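Local coordinates for protein acetyl-CoA C-acetyltransferase (Syntrophomonas wolfei subsp. wolfei, PDB 7N7Z) that probably catalyses the reversible thiolase reaction in which two acetyl-CoA molecules are joined to give acetoacetyl-CoA and free CoA, at residues V298-V303 and A394-W399; D313-E318 and L380-A385. One frame throughout, in Å; residues are numbered along the deposited sequence.

In the fold
Both contacts belong to the C-terminal half of the thiolase fold and share one sheet, in which strand 394-400 of interaction 1 is antiparallel to strand 382-387 of interaction 2. Their centres lie about 12 Å apart. Probable backbone bonds join them, Ser-397 N to Ala-385 O and Trp-399 N to Gly-383 O, each 2.8 Å. On the face covered by helix 296-307, Leu-398 CD2 reaches Trp-317 CH2 at 3.7 Å and Met-300 packs on that indole. Interaction 1 is close to the predicted catalytic cysteines, the side chain of Ala-394 being about 5 Å from that of Cys-388; in interaction 2 the side chain of Glu-318 is about 11 Å from that of His-358, a predicted proton acceptor.

Interaction 1: residues V298-V303 and A394-W399; sequences VAMPKV and AMASLW
The carbonyl oxygen of Ala-299 accepts the helical bond from Val-303 N (3.0 Å) and also has the methyl of Ala-396 against it, CB at 3.7 Å. No hydrogen bond crosses between 298-303 and 394-399; small apolar groups make the contact. Ala-299 CB lies over the strand backbone, 3.8 Å from Met-395 C, while Ala-396 CB fits between Ala-299 and Val-303, whose CG1 is 3.6 Å away. With its CG2 anti to the backbone N (chi1 of CG1 67°), Val-303 presents both methyls to the strand: CG1 to Ala-396, and CG2 to Leu-398 CD1 at 3.7 Å. The same CD1 abuts Val-303 O at 3.5 Å. These short side chains let the helix axis come within 6.9 Å of the strand, running at 36° to it. On the other face of the strand, Trp-399 NE1 donates to Ser-397 OG (3.1 Å) nearly in the indole plane, and Met-395, Ser-397 and Trp-399 all touch helix 94-107. Strand 394-400 is thus covered on both faces, by helix 296-307 and by helix 94-107, the layering of helices and sheet characteristic of the thiolase fold.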
ATOM      1  N   VAL B 298     -31.263   7.616  26.892  1.00 46.03           N
ATOM      2  CA  VAL B 298     -31.404   6.499  27.811  1.00 47.71           C
ATOM      3  C   VAL B 298     -30.300   6.474  28.863  1.00 41.80           C
ATOM      4  O   VAL B 298     -30.520   5.944  29.958  1.00 41.92           O
ATOM      5  CB  VAL B 298     -31.455   5.156  27.046  1.00 49.42           C
ATOM      6  CG1 VAL B 298     -32.731   5.063  26.220  1.00 54.05           C
ATOM      7  CG2 VAL B 298     -30.228   4.980  26.163  1.00 43.59           C
ATOM      8  N   ALA B 299     -29.126   7.037  28.571  1.00 41.41           N
ATOM      9  CA  ALA B 299     -28.050   7.068  29.553  1.00 41.22           C
ATOM     10  C   ALA B 299     -28.276   8.156  30.597  1.00 41.94           C
ATOM     11  O   ALA B 299     -28.040   7.933  31.789  1.00 42.24           O
ATOM     12  CB  ALA B 299     -26.707   7.276  28.852  1.00 39.99           C
ATOM     13  N   MET B 300     -28.731   9.334  30.170  1.00 39.74           N
ATOM     14  CA  MET B 300     -28.930  10.428  31.117  1.00 41.26           C
ATOM     15  C   MET B 300     -29.949  10.082  32.194  1.00 40.78           C
ATOM     16  O   MET B 300     -29.648  10.282  33.384  1.00 44.00           O
ATOM     17  CB  MET B 300     -29.330  11.697  30.358  1.00 44.92           C
ATOM     18  CG  MET B 300     -28.202  12.315  29.555  1.00 43.43           C
ATOM     19  SD  MET B 300     -28.806  13.532  28.370  1.00 48.35           S
ATOM     20  CE  MET B 300     -29.154  14.913  29.455  1.00 45.17           C
ATOM     21  N   PRO B 301     -31.143   9.572  31.875  1.00 41.78           N
ATOM     22  CA  PRO B 301     -32.064   9.183  32.955  1.00 43.03           C
ATOM     23  C   PRO B 301     -31.501   8.094  33.849  1.00 43.25           C
ATOM     24  O   PRO B 301     -31.770   8.092  35.058  1.00 43.17           O
ATOM     25  CB  PRO B 301     -33.316   8.704  32.203  1.00 43.82           C
ATOM     26  CG  PRO B 301     -33.191   9.262  30.821  1.00 42.60           C
ATOM     27  CD  PRO B 301     -31.724   9.337  30.542  1.00 41.75           C
ATOM     28  N   LYS B 302     -30.721   7.167  33.291  1.00 42.15           N
ATOM     29  CA  LYS B 302     -30.187   6.067  34.086  1.00 45.01           C
ATOM     30  C   LYS B 302     -29.218   6.574  35.148  1.00 43.41           C
ATOM     31  O   LYS B 302     -29.371   6.271  36.336  1.00 43.84           O
ATOM     32  CB  LYS B 302     -29.501   5.049  33.175  1.00 42.96           C
ATOM     33  CG  LYS B 302     -29.057   3.785  33.891  1.00 44.66           C
ATOM     34  CD  LYS B 302     -28.586   2.730  32.908  1.00 42.56           C
ATOM     35  CE  LYS B 302     -27.522   1.835  33.520  1.00 45.88           C
ATOM     36  NZ  LYS B 302     -26.925   0.910  32.516  1.00 43.96           N
ATOM     37  N   VAL B 303     -28.208   7.344  34.737  1.00 40.71           N
ATOM     38  CA  VAL B 303     -27.224   7.843  35.695  1.00 44.00           C
ATOM     39  C   VAL B 303     -27.905   8.689  36.763  1.00 44.99           C
ATOM     40  O   VAL B 303     -27.519   8.660  37.940  1.00 44.34           O
ATOM     41  CB  VAL B 303     -26.114   8.626  34.968  1.00 40.35           C
ATOM     42  CG1 VAL B 303     -26.664   9.907  34.352  1.00 44.23           C
ATOM     43  CG2 VAL B 303     -24.970   8.932  35.924  1.00 41.74           C
ATOM     44  N   ALA B 394     -24.009   4.243  24.781  1.00 39.51           N
ATOM     45  CA  ALA B 394     -23.760   5.615  25.191  1.00 39.05           C
ATOM     46  C   ALA B 394     -23.443   5.687  26.683  1.00 38.44           C
ATOM     47  O   ALA B 394     -23.616   4.723  27.431  1.00 37.61           O
ATOM     48  CB  ALA B 394     -24.966   6.495  24.863  1.00 35.62           C
ATOM     49  N   MET B 395     -22.977   6.858  27.115  1.00 38.28           N
ATOM     50  CA  MET B 395     -22.548   7.054  28.490  1.00 35.96           C
ATOM     51  C   MET B 395     -23.043   8.397  29.007  1.00 38.43           C
ATOM     52  O   MET B 395     -23.349   9.314  28.239  1.00 33.84           O
ATOM     53  CB  MET B 395     -21.020   6.989  28.619  1.00 32.07           C
ATOM     54  CG  MET B 395     -20.473   5.582  28.757  1.00 36.83           C
ATOM     55  SD  MET B 395     -18.690   5.559  29.022  1.00 40.20           S
ATOM     56  CE  MET B 395     -18.620   5.595  30.813  1.00 36.24           C
ATOM     57  N   ALA B 396     -23.115   8.494  30.333  1.00 38.20           N
ATOM     58  CA  ALA B 396     -23.447   9.732  31.019  1.00 40.01           C
ATOM     59  C   ALA B 396     -22.777   9.710  32.384  1.00 37.95           C
ATOM     60  O   ALA B 396     -22.545   8.643  32.957  1.00 35.18           O
ATOM     61  CB  ALA B 396     -24.962   9.914  31.166  1.00 38.09           C
ATOM     62  N   SER B 397     -22.464  10.897  32.900  1.00 36.89           N
ATOM     63  CA  SER B 397     -21.785  11.008  34.182  1.00 34.07           C
ATOM     64  C   SER B 397     -22.245  12.278  34.882  1.00 38.57           C
ATOM     65  O   SER B 397     -22.615  13.261  34.236  1.00 37.49           O
ATOM     66  CB  SER B 397     -20.261  11.016  34.012  1.00 33.53           C
ATOM     67  OG  SER B 397     -19.853  12.014  33.092  1.00 33.61           O
ATOM     68  N   LEU B 398     -22.214  12.242  36.214  1.00 36.87           N
ATOM     69  CA  LEU B 398     -22.656  13.352  37.046  1.00 35.90           C
ATOM     70  C   LEU B 398     -21.572  13.706  38.053  1.00 37.55           C
ATOM     71  O   LEU B 398     -20.867  12.827  38.560  1.00 37.56           O
ATOM     72  CB  LEU B 398     -23.954  13.013  37.780  1.00 36.52           C
ATOM     73  CG  LEU B 398     -25.147  12.707  36.875  1.00 39.54           C
ATOM     74  CD1 LEU B 398     -26.216  11.948  37.646  1.00 43.83           C
ATOM     75  CD2 LEU B 398     -25.712  13.986  36.279  1.00 41.99           C
ATOM     76  N   TRP B 399     -21.444  15.001  38.336  1.00 39.13           N
ATOM     77  CA  TRP B 399     -20.370  15.509  39.176  1.00 36.88           C
ATOM     78  C   TRP B 399     -20.896  16.680  39.993  1.00 39.15           C
ATOM     79  O   TRP B 399     -21.892  17.315  39.632  1.00 38.39           O
ATOM     80  CB  TRP B 399     -19.162  15.946  38.334  1.00 34.03           C
ATOM     81  CG  TRP B 399     -18.746  14.948  37.279  1.00 37.13           C
ATOM     82  CD1 TRP B 399     -19.403  14.655  36.115  1.00 35.12           C
ATOM     83  CD2 TRP B 399     -17.576  14.123  37.294  1.00 33.79           C
ATOM     84  NE1 TRP B 399     -18.717  13.698  35.411  1.00 36.51           N
ATOM     85  CE2 TRP B 399     -17.591  13.354  36.112  1.00 35.85           C
ATOM     86  CE3 TRP B 399     -16.518  13.958  38.192  1.00 34.16           C
ATOM     87  CZ2 TRP B 399     -16.591  12.435  35.806  1.00 31.06           C
ATOM     88  CZ3 TRP B 399     -15.525  13.044  37.887  1.00 35.55           C
ATOM     89  CH2 TRP B 399     -15.568  12.295  36.703  1.00 33.72           C
TER

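Interaction 2: residues D313-E318 and L380-A385; sequences DVDYWE and LTKGGA
Tyr-316, Trp-317 and Glu-318 pair in parallel with Gly-383, Gly-384 and Ala-385. The chain between the two strands includes helix 360-378, which packs on the side chains of Tyr-316 and Glu-318, so the pair closes a beta-alpha-beta crossover of the thiolase fold. Its regular bonds run from Gly-384 N to Tyr-316 O and from Glu-318 N to Gly-384 O. Packing is tight at Gly-384: the six-membered ring of Trp-317 lies across it, Gly-384 CA standing 4.1 Å from the ring centroid in a CH-pi contact. Trp-317 CE3 comes to 3.4 Å from Gly-384 C, and absence of a side chain on the glycine allows the indole to lie this close. Val-314 CG1 settles on the same face of the indole, over its five-membered ring, and meets Gly-384 N at 3.5 Å. Where the strands begin, Lys-382 O accepts from both Asp-315 N (2.6 Å) and Tyr-316 N. Asp-315 answers with its carboxylate, CG beside the backbone N and anti to the carbonyl carbon (chi1 -66°), which brings OD2 to the 380-385 backbone: it receives Thr-381 N at 2.8 Å through its anti lone pair, and Lys-382 N from above the carboxylate plane. Leu-380 lies alongside, its CB on Asp-315 CB. Toward solvent the contact is looser. The extended chain of Lys-382 passes Asp-313 O, and its NZ reaches Asp-313 OD2 through a water, 3.0 Å from NZ but weakly bound to the carboxylate, whose OD2 is held by Lys-310 N; Lys-382 also makes a cation-pi contact with Trp-309. On the face covered by helix 360-378, Tyr-316 OH donates to the anti lone pair of Glu-318 OE2 at 2.5 Å while accepting from His-349 N.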
ATOM      1  N   ASP B 313     -31.970  19.098  38.810  1.00 53.66           N
ATOM      2  CA  ASP B 313     -30.959  19.343  39.833  1.00 52.75           C
ATOM      3  C   ASP B 313     -29.612  19.719  39.229  1.00 50.51           C
ATOM      4  O   ASP B 313     -28.821  20.416  39.876  1.00 48.16           O
ATOM      5  CB  ASP B 313     -30.793  18.106  40.721  1.00 53.42           C
ATOM      6  CG  ASP B 313     -32.027  17.814  41.553  1.00 55.72           C
ATOM      7  OD1 ASP B 313     -32.814  18.751  41.806  1.00 53.09           O
ATOM      8  OD2 ASP B 313     -32.207  16.646  41.959  1.00 57.46           O
ATOM      9  N   VAL B 314     -29.333  19.275  38.004  1.00 48.37           N
ATOM     10  CA  VAL B 314     -28.040  19.539  37.386  1.00 48.31           C
ATOM     11  C   VAL B 314     -27.964  21.002  36.975  1.00 46.99           C
ATOM     12  O   VAL B 314     -28.861  21.523  36.298  1.00 47.05           O
ATOM     13  CB  VAL B 314     -27.822  18.608  36.184  1.00 46.30           C
ATOM     14  CG1 VAL B 314     -26.389  18.711  35.681  1.00 43.10           C
ATOM     15  CG2 VAL B 314     -28.162  17.174  36.562  1.00 47.13           C
ATOM     16  N   ASP B 315     -26.884  21.675  37.382  1.00 45.03           N
ATOM     17  CA  ASP B 315     -26.743  23.097  37.096  1.00 43.20           C
ATOM     18  C   ASP B 315     -26.311  23.357  35.659  1.00 44.22           C
ATOM     19  O   ASP B 315     -26.641  24.409  35.100  1.00 40.35           O
ATOM     20  CB  ASP B 315     -25.736  23.732  38.058  1.00 42.75           C
ATOM     21  CG  ASP B 315     -26.219  23.735  39.498  1.00 45.19           C
ATOM     22  OD1 ASP B 315     -27.449  23.768  39.720  1.00 43.12           O
ATOM     23  OD2 ASP B 315     -25.366  23.708  40.412  1.00 45.55           O
ATOM     24  N   TYR B 316     -25.578  22.429  35.045  1.00 41.05           N
ATOM     25  CA  TYR B 316     -25.128  22.617  33.674  1.00 41.34           C
ATOM     26  C   TYR B 316     -24.856  21.256  33.049  1.00 41.53           C
ATOM     27  O   TYR B 316     -24.383  20.340  33.728  1.00 40.80           O
ATOM     28  CB  TYR B 316     -23.870  23.492  33.614  1.00 39.27           C
ATOM     29  CG  TYR B 316     -23.332  23.684  32.216  1.00 38.57           C
ATOM     30  CD1 TYR B 316     -24.022  24.447  31.284  1.00 40.38           C
ATOM     31  CD2 TYR B 316     -22.135  23.099  31.825  1.00 39.19           C
ATOM     32  CE1 TYR B 316     -23.536  24.622  30.003  1.00 40.61           C
ATOM     33  CE2 TYR B 316     -21.640  23.271  30.546  1.00 41.87           C
ATOM     34  CZ  TYR B 316     -22.345  24.033  29.639  1.00 39.16           C
ATOM     35  OH  TYR B 316     -21.858  24.208  28.364  1.00 38.99           O
ATOM     36  N   TRP B 317     -25.158  21.138  31.758  1.00 40.29           N
ATOM     37  CA  TRP B 317     -25.000  19.901  31.010  1.00 43.03           C
ATOM     38  C   TRP B 317     -24.083  20.125  29.817  1.00 42.72           C
ATOM     39  O   TRP B 317     -24.152  21.165  29.154  1.00 41.46           O
ATOM     40  CB  TRP B 317     -26.349  19.380  30.503  1.00 43.06           C
ATOM     41  CG  TRP B 317     -27.150  18.626  31.514  1.00 45.60           C
ATOM     42  CD1 TRP B 317     -28.178  19.109  32.270  1.00 44.78           C
ATOM     43  CD2 TRP B 317     -27.007  17.244  31.869  1.00 44.44           C
ATOM     44  NE1 TRP B 317     -28.681  18.119  33.076  1.00 46.37           N
ATOM     45  CE2 TRP B 317     -27.977  16.964  32.851  1.00 46.61           C
ATOM     46  CE3 TRP B 317     -26.151  16.221  31.456  1.00 42.96           C
ATOM     47  CZ2 TRP B 317     -28.116  15.702  33.426  1.00 44.68           C
ATOM     48  CZ3 TRP B 317     -26.288  14.968  32.028  1.00 45.30           C
ATOM     49  CH2 TRP B 317     -27.263  14.720  33.003  1.00 45.43           C
ATOM     50  N   GLU B 318     -23.229  19.142  29.542  1.00 42.08           N
ATOM     51  CA  GLU B 318     -22.450  19.082  28.306  1.00 40.10           C
ATOM     52  C   GLU B 318     -22.899  17.830  27.558  1.00 41.31           C
ATOM     53  O   GLU B 318     -22.427  16.725  27.846  1.00 40.85           O
ATOM     54  CB  GLU B 318     -20.950  19.053  28.582  1.00 39.14           C
ATOM     55  CG  GLU B 318     -20.315  20.422  28.751  1.00 39.56           C
ATOM     56  CD  GLU B 318     -20.116  21.144  27.430  1.00 47.55           C
ATOM     57  OE1 GLU B 318     -19.374  20.622  26.567  1.00 41.55           O
ATOM     58  OE2 GLU B 318     -20.696  22.238  27.258  1.00 41.32           O
ATOM     59  N   LEU B 380     -21.482  27.562  39.580  1.00 42.65           N
ATOM     60  CA  LEU B 380     -22.467  26.516  39.787  1.00 44.89           C
ATOM     61  C   LEU B 380     -21.837  25.343  40.536  1.00 42.56           C
ATOM     62  O   LEU B 380     -20.640  25.329  40.832  1.00 41.09           O
ATOM     63  CB  LEU B 380     -23.050  26.068  38.448  1.00 42.59           C
ATOM     64  CG  LEU B 380     -23.702  27.172  37.613  1.00 48.18           C
ATOM     65  CD1 LEU B 380     -23.908  26.706  36.178  1.00 47.46           C
ATOM     66  CD2 LEU B 380     -25.019  27.622  38.233  1.00 49.47           C
ATOM     67  N   THR B 381     -22.655  24.335  40.839  1.00 42.98           N
ATOM     68  CA  THR B 381     -22.241  23.233  41.698  1.00 43.71           C
ATOM     69  C   THR B 381     -22.343  21.876  41.020  1.00 38.84           C
ATOM     70  O   THR B 381     -21.376  21.107  41.046  1.00 41.02           O
ATOM     71  CB  THR B 381     -23.086  23.231  42.985  1.00 50.30           C
ATOM     72  OG1 THR B 381     -23.105  24.548  43.553  1.00 46.27           O
ATOM     73  CG2 THR B 381     -22.519  22.248  44.001  1.00 44.55           C
ATOM     74  N   LYS B 382     -23.482  21.556  40.413  1.00 39.68           N
ATOM     75  CA  LYS B 382     -23.762  20.212  39.919  1.00 42.07           C
ATOM     76  C   LYS B 382     -23.722  20.200  38.396  1.00 40.96           C
ATOM     77  O   LYS B 382     -24.459  20.948  37.745  1.00 39.62           O
ATOM     78  CB  LYS B 382     -25.121  19.730  40.428  1.00 44.10           C
ATOM     79  CG  LYS B 382     -25.175  19.555  41.940  1.00 42.53           C
ATOM     80  CD  LYS B 382     -26.536  19.066  42.407  1.00 48.11           C
ATOM     81  CE  LYS B 382     -26.580  18.924  43.920  1.00 49.18           C
ATOM     82  NZ  LYS B 382     -27.974  18.855  44.442  1.00 54.34           N
ATOM     83  N   GLY B 383     -22.871  19.339  37.835  1.00 39.82           N
ATOM     84  CA  GLY B 383     -22.738  19.231  36.400  1.00 38.67           C
ATOM     85  C   GLY B 383     -22.915  17.800  35.932  1.00 37.97           C
ATOM     86  O   GLY B 383     -22.786  16.845  36.697  1.00 35.25           O
ATOM     87  N   GLY B 384     -23.213  17.671  34.647  1.00 38.95           N
ATOM     88  CA  GLY B 384     -23.374  16.367  34.030  1.00 38.45           C
ATOM     89  C   GLY B 384     -22.920  16.407  32.590  1.00 41.47           C
ATOM     90  O   GLY B 384     -22.979  17.451  31.931  1.00 42.06           O
ATOM     91  N   ALA B 385     -22.457  15.261  32.098  1.00 38.05           N
ATOM     92  CA  ALA B 385     -21.971  15.146  30.730  1.00 38.80           C
ATOM     93  C   ALA B 385     -22.375  13.794  30.168  1.00 39.51           C
ATOM     94  O   ALA B 385     -22.224  12.768  30.839  1.00 35.76           O
ATOM     95  CB  ALA B 385     -20.449  15.314  30.666  1.00 38.80           C
TER
HETATM   96  O   HOH W   1     -29.708  16.713  43.300  1.00 50.73           O